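Local coordinates for protein xyloglucan-specific endo-beta-1,4-glucanase BoGH9A (Bacteroides ovatus, PDB 6DHT) that cuts the beta-1,4-glucan backbone of plant xyloglucans internally, releasing xyloglucan oligosaccharides for breakdown, at residues M186-Q191 and F379-F384; Y370-W375 and G448-Y453. All coordinates share one frame; numbering follows the deposited sequence.

Contact 1: M186-Q191 and F379-F384; sequences MQSIYQ and FALGIF
S188 meets F384 and L381 where helices 176-192 and 379-386 come together, and the direct touching is all van der Waals. S188 CB lies 4.0 Å from F384 CD2, approaching the ring obliquely. On the leucine side, S188 OG stands 4.0 Å from L381 CD2, the single leucine methyl that reaches across. Within its own helix, A380 O sits 3.1 Å above the plane of the F384 ring, over one face and offset toward the rim, and Y453 of helix 439-458 stacks on that ring. The same Y453 also touches S188, so a third helix packs against both sides of the contact.

Such helix-to-helix packing belongs to the (alpha/alpha)6 barrel of glycoside hydrolase family 9, here in the buried part of the domain and away from the predicted catalytic residues and the metal sites.

No hydrogen bond runs directly between 186-191 and 379-384; a bridging water does so instead. It donates to S188 OG at 2.7 Å and also to the backbone L381 O, so both its hydrogens are spent in joining the segments. With OG turned anti to the carbonyl carbon (chi1 -62°), the serine hydroxyl stays beside its own helix and donates to G184 O one turn back. Farther along, Q191 OE1 accepts from Q388, just past helix 379-386, and from R280.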
loop_
_atom_site.group_PDB
_atom_site.type_symbol
_atom_site.label_atom_id
_atom_site.label_comp_id
_atom_site.label_asym_id
_atom_site.label_seq_id
_atom_site.Cartn_x
_atom_site.Cartn_y
_atom_site.Cartn_z
ATOM N N MET A 186 -6.808 0.608 1.661
ATOM C CA MET A 186 -7.379 0.686 0.330
ATOM C C MET A 186 -8.841 1.084 0.403
ATOM O O MET A 186 -9.319 1.873 -0.422
ATOM C CB MET A 186 -7.169 -0.596 -0.466
ATOM C CG MET A 186 -5.701 -0.820 -0.810
ATOM S SD MET A 186 -5.388 -2.284 -1.789
ATOM C CE MET A 186 -5.520 -3.547 -0.566
ATOM N N GLN A 187 -9.555 0.546 1.376
ATOM C CA GLN A 187 -10.976 0.881 1.554
ATOM C C GLN A 187 -11.180 2.295 2.085
ATOM O O GLN A 187 -12.272 2.869 1.926
ATOM C CB GLN A 187 -11.687 -0.203 2.413
ATOM C CG GLN A 187 -11.850 -1.484 1.618
ATOM C CD GLN A 187 -12.712 -2.584 2.234
ATOM O OE1 GLN A 187 -13.129 -3.477 1.499
ATOM N NE2 GLN A 187 -12.916 -2.573 3.539
ATOM N N SER A 188 -10.176 2.898 2.713
ATOM C CA SER A 188 -10.251 4.318 3.079
ATOM C C SER A 188 -10.299 5.145 1.787
ATOM O O SER A 188 -11.138 6.048 1.633
ATOM C CB SER A 188 -9.047 4.752 3.927
ATOM O OG SER A 188 -8.992 4.041 5.155
ATOM N N ILE A 189 -9.430 4.849 0.829
ATOM C CA ILE A 189 -9.404 5.624 -0.409
ATOM C C ILE A 189 -10.644 5.309 -1.271
ATOM O O ILE A 189 -11.231 6.204 -1.908
ATOM C CB ILE A 189 -8.040 5.418 -1.165
ATOM C CG1 ILE A 189 -6.944 6.346 -0.588
ATOM C CG2 ILE A 189 -8.141 5.686 -2.651
ATOM C CD1 ILE A 189 -6.599 6.145 0.806
ATOM N N TYR A 190 -11.063 4.049 -1.265
ATOM C CA TYR A 190 -12.299 3.664 -1.949
ATOM C C TYR A 190 -13.486 4.576 -1.590
ATOM O O TYR A 190 -14.235 5.032 -2.465
ATOM C CB TYR A 190 -12.635 2.202 -1.611
ATOM C CG TYR A 190 -13.987 1.808 -2.148
ATOM C CD1 TYR A 190 -14.136 1.409 -3.474
ATOM C CD2 TYR A 190 -15.111 1.845 -1.323
ATOM C CE1 TYR A 190 -15.404 1.112 -3.986
ATOM C CE2 TYR A 190 -16.331 1.541 -1.809
ATOM C CZ TYR A 190 -16.475 1.151 -3.126
ATOM O OH TYR A 190 -17.767 0.866 -3.572
ATOM N N GLN A 191 -13.641 4.849 -0.301
ATOM C CA GLN A 191 -14.775 5.634 0.196
ATOM C C GLN A 191 -14.762 7.063 -0.305
ATOM O O GLN A 191 -15.814 7.719 -0.341
ATOM C CB GLN A 191 -14.794 5.601 1.717
ATOM C CG GLN A 191 -15.277 4.273 2.296
ATOM C CD GLN A 191 -15.094 4.185 3.792
ATOM O OE1 GLN A 191 -15.999 4.500 4.559
ATOM N NE2 GLN A 191 -13.952 3.701 4.229
ATOM N N PHE A 379 -3.372 4.709 13.562
ATOM C CA PHE A 379 -4.061 5.961 13.938
ATOM C C PHE A 379 -4.639 6.644 12.715
ATOM O O PHE A 379 -5.786 7.097 12.730
ATOM C CB PHE A 379 -3.120 6.935 14.651
ATOM C CG PHE A 379 -2.999 6.726 16.155
ATOM C CD1 PHE A 379 -4.115 6.544 16.959
ATOM C CD2 PHE A 379 -1.757 6.784 16.761
ATOM C CE1 PHE A 379 -3.983 6.400 18.328
ATOM C CE2 PHE A 379 -1.633 6.615 18.126
ATOM C CZ PHE A 379 -2.757 6.432 18.901
ATOM N N ALA A 380 -3.851 6.736 11.656
ATOM C CA ALA A 380 -4.304 7.450 10.478
ATOM C C ALA A 380 -5.576 6.868 9.879
ATOM O O ALA A 380 -6.387 7.594 9.318
ATOM C CB ALA A 380 -3.181 7.488 9.425
ATOM N N LEU A 381 -5.758 5.564 9.971
ATOM C CA LEU A 381 -6.929 4.960 9.378
ATOM C C LEU A 381 -8.167 5.385 10.160
ATOM O O LEU A 381 -9.225 5.579 9.595
ATOM C CB LEU A 381 -6.814 3.436 9.333
ATOM C CG LEU A 381 -5.665 2.874 8.492
ATOM C CD1 LEU A 381 -5.799 1.356 8.440
ATOM C CD2 LEU A 381 -5.595 3.492 7.117
ATOM N N GLY A 382 -7.992 5.539 11.460
ATOM C CA GLY A 382 -9.084 6.053 12.270
ATOM C C GLY A 382 -9.361 7.506 11.947
ATOM O O GLY A 382 -10.525 7.943 11.865
ATOM N N ILE A 383 -8.290 8.283 11.779
ATOM C CA ILE A 383 -8.405 9.697 11.450
ATOM C C ILE A 383 -9.139 9.859 10.115
ATOM O O ILE A 383 -10.056 10.703 9.985
ATOM C CB ILE A 383 -7.022 10.379 11.417
ATOM C CG1 ILE A 383 -6.474 10.477 12.838
ATOM C CG2 ILE A 383 -7.095 11.743 10.779
ATOM C CD1 ILE A 383 -5.053 10.947 12.943
ATOM N N PHE A 384 -8.777 9.049 9.117
ATOM C CA PHE A 384 -9.418 9.185 7.823
ATOM C C PHE A 384 -10.933 8.969 7.943
ATOM O O PHE A 384 -11.725 9.647 7.274
ATOM C CB PHE A 384 -8.853 8.194 6.778
ATOM C CG PHE A 384 -7.372 8.339 6.455
ATOM C CD1 PHE A 384 -6.664 9.506 6.655
ATOM C CD2 PHE A 384 -6.688 7.232 5.970
ATOM C CE1 PHE A 384 -5.310 9.558 6.342
ATOM C CE2 PHE A 384 -5.352 7.295 5.644
ATOM C CZ PHE A 384 -4.669 8.453 5.834
HETATM O O HOH W 1 -10.487 4.985 7.237
#

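Contact 2: Y370-W375 and G448-Y453; sequences YTAPGW and GVSLMY
Y370 points its ring at S450 because CG stands anti to the backbone N (chi1 180°), while S450 OG, beside its own backbone N (chi1 -56°), faces the incoming phenol. Y370 OH donates to S450 OG at 2.7 Å. The serine oxygen lies in the plane of the tyrosine ring, at its edge, and Y370 CE2 comes within 3.3 Å of S450 OG; S450 CB lies 3.7 Å from Y370 CE2. Two more loop residues close around the same oxygen: A372 CB is 3.9 Å from S450 OG, and the ring atom P373 CD is 4.0 Å from S450 OG. The extended loop 370-375, between helices 356-364 and 379-386 of the family 9 domain, is thereby fastened to helix 439-458, and Y411 of helix 395-416 packs edge-to-face on the Y370 ring. A phenylalanine here would keep the ring but probably leave S450 OG without its phenolic donor, loosening the loop from the helix. Because S450 OG in turn donates to N446 O, the phenol, serine hydroxyl and helix carbonyl form a short relay with a fixed direction, in which the serine hydroxyl both accepts and donates.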
loop_
_atom_site.group_PDB
_atom_site.type_symbol
_atom_site.label_atom_id
_atom_site.label_comp_id
_atom_site.label_asym_id
_atom_site.label_seq_id
_atom_site.Cartn_x
_atom_site.Cartn_y
_atom_site.Cartn_z
ATOM N N TYR A 370 -0.725 13.704 14.107
ATOM C CA TYR A 370 -0.932 12.882 12.913
ATOM C C TYR A 370 0.392 12.210 12.513
ATOM O O TYR A 370 1.435 12.863 12.480
ATOM C CB TYR A 370 -1.449 13.701 11.731
ATOM C CG TYR A 370 -1.651 12.846 10.514
ATOM C CD1 TYR A 370 -2.864 12.202 10.286
ATOM C CD2 TYR A 370 -0.609 12.632 9.609
ATOM C CE1 TYR A 370 -3.038 11.379 9.187
ATOM C CE2 TYR A 370 -0.783 11.817 8.515
ATOM C CZ TYR A 370 -1.984 11.184 8.307
ATOM O OH TYR A 370 -2.195 10.366 7.214
ATOM N N THR A 371 0.334 10.911 12.226
ATOM C CA THR A 371 1.463 10.175 11.644
ATOM C C THR A 371 0.899 9.383 10.484
ATOM O O THR A 371 -0.254 8.990 10.511
ATOM C CB THR A 371 2.097 9.204 12.642
ATOM O OG1 THR A 371 1.088 8.349 13.177
ATOM C CG2 THR A 371 2.761 9.961 13.778
ATOM N N ALA A 372 1.713 9.147 9.461
ATOM C CA ALA A 372 1.251 8.438 8.271
ATOM C C ALA A 372 0.864 7.018 8.645
ATOM O O ALA A 372 1.375 6.466 9.636
ATOM C CB ALA A 372 2.357 8.423 7.219
ATOM N N PRO A 373 -0.030 6.403 7.856
ATOM C CA PRO A 373 -0.421 5.019 8.136
ATOM C C PRO A 373 0.718 4.015 7.936
ATOM O O PRO A 373 1.590 4.226 7.091
ATOM C CB PRO A 373 -1.584 4.786 7.151
ATOM C CG PRO A 373 -1.316 5.727 6.027
ATOM C CD PRO A 373 -0.727 6.955 6.682
ATOM N N GLY A 374 0.683 2.950 8.725
ATOM C CA GLY A 374 1.540 1.789 8.553
ATOM C C GLY A 374 0.913 0.610 9.253
ATOM O O GLY A 374 0.022 0.773 10.081
ATOM N N TRP A 375 1.380 -0.595 8.935
ATOM C CA TRP A 375 0.717 -1.788 9.440
ATOM C C TRP A 375 0.574 -1.831 10.964
ATOM O O TRP A 375 -0.399 -2.359 11.476
ATOM C CB TRP A 375 1.358 -3.074 8.907
ATOM C CG TRP A 375 2.782 -3.345 9.341
ATOM C CD1 TRP A 375 3.901 -3.122 8.608
ATOM C CD2 TRP A 375 3.224 -3.896 10.600
ATOM N NE1 TRP A 375 5.023 -3.518 9.321
ATOM C CE2 TRP A 375 4.627 -3.987 10.546
ATOM C CE3 TRP A 375 2.568 -4.326 11.753
ATOM C CZ2 TRP A 375 5.392 -4.489 11.615
ATOM C CZ3 TRP A 375 3.329 -4.826 12.818
ATOM C CH2 TRP A 375 4.720 -4.894 12.733
ATOM N N GLY A 448 2.635 10.815 0.665
ATOM C CA GLY A 448 1.776 11.239 -0.428
ATOM C C GLY A 448 0.295 11.102 -0.136
ATOM O O GLY A 448 -0.472 12.016 -0.406
ATOM N N VAL A 449 -0.110 9.952 0.391
ATOM C CA VAL A 449 -1.512 9.715 0.750
ATOM C C VAL A 449 -1.960 10.773 1.769
ATOM O O VAL A 449 -3.063 11.328 1.660
ATOM C CB VAL A 449 -1.709 8.295 1.317
ATOM C CG1 VAL A 449 -3.126 8.111 1.864
ATOM C CG2 VAL A 449 -1.457 7.241 0.264
ATOM N N SER A 450 -1.131 11.018 2.775
ATOM C CA SER A 450 -1.411 12.017 3.813
ATOM C C SER A 450 -1.594 13.410 3.202
ATOM O O SER A 450 -2.531 14.163 3.555
ATOM C CB SER A 450 -0.327 12.009 4.875
ATOM O OG SER A 450 -0.171 10.734 5.438
ATOM N N LEU A 451 -0.720 13.775 2.262
ATOM C CA LEU A 451 -0.838 15.069 1.573
ATOM C C LEU A 451 -2.093 15.154 0.740
ATOM O O LEU A 451 -2.728 16.214 0.660
ATOM C CB LEU A 451 0.413 15.284 0.696
ATOM C CG LEU A 451 1.680 15.554 1.498
ATOM C CD1 LEU A 451 2.912 15.425 0.620
ATOM C CD2 LEU A 451 1.623 16.953 2.143
ATOM N N MET A 452 -2.472 14.067 0.091
ATOM C CA MET A 452 -3.701 14.029 -0.669
ATOM C C MET A 452 -4.908 14.277 0.267
ATOM O O MET A 452 -5.825 15.045 -0.051
ATOM C CB MET A 452 -3.763 12.676 -1.412
ATOM C CG MET A 452 -4.957 12.454 -2.309
ATOM S SD MET A 452 -6.484 12.023 -1.445
ATOM C CE MET A 452 -6.005 10.435 -0.729
ATOM N N TYR A 453 -4.915 13.638 1.436
ATOM C CA TYR A 453 -5.972 13.922 2.402
ATOM C C TYR A 453 -5.940 15.379 2.849
ATOM O O TYR A 453 -6.986 16.002 3.014
ATOM C CB TYR A 453 -5.853 13.041 3.646
ATOM C CG TYR A 453 -6.585 11.714 3.543
ATOM C CD1 TYR A 453 -7.934 11.617 3.848
ATOM C CD2 TYR A 453 -5.934 10.579 3.102
ATOM C CE1 TYR A 453 -8.608 10.403 3.739
ATOM C CE2 TYR A 453 -6.590 9.362 2.990
ATOM C CZ TYR A 453 -7.927 9.292 3.301
ATOM O OH TYR A 453 -8.611 8.093 3.198
#

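Contacts 1 and 2 are both buried, their centres about 9 Å apart; all three touching residues of contact 1 are buried, whereas the loop side of contact 2 reaches toward the surface at the partly exposed A372. They share no helix: contact 1 pairs helices 176-192 and 379-386, whereas contact 2 sets a loop against helix 439-458. Y453, in 448-453, reaches both segments of contact 1, its CZ 3.3 Å from F384 CG and its OH 3.4 Å from S188 CB. F384 CE1 also lies 3.3 Å from Y370 OH. Each contact centres on a helical serine that donates to its own helix; in contact 1 that serine accepts from a water, in contact 2 directly from a phenol.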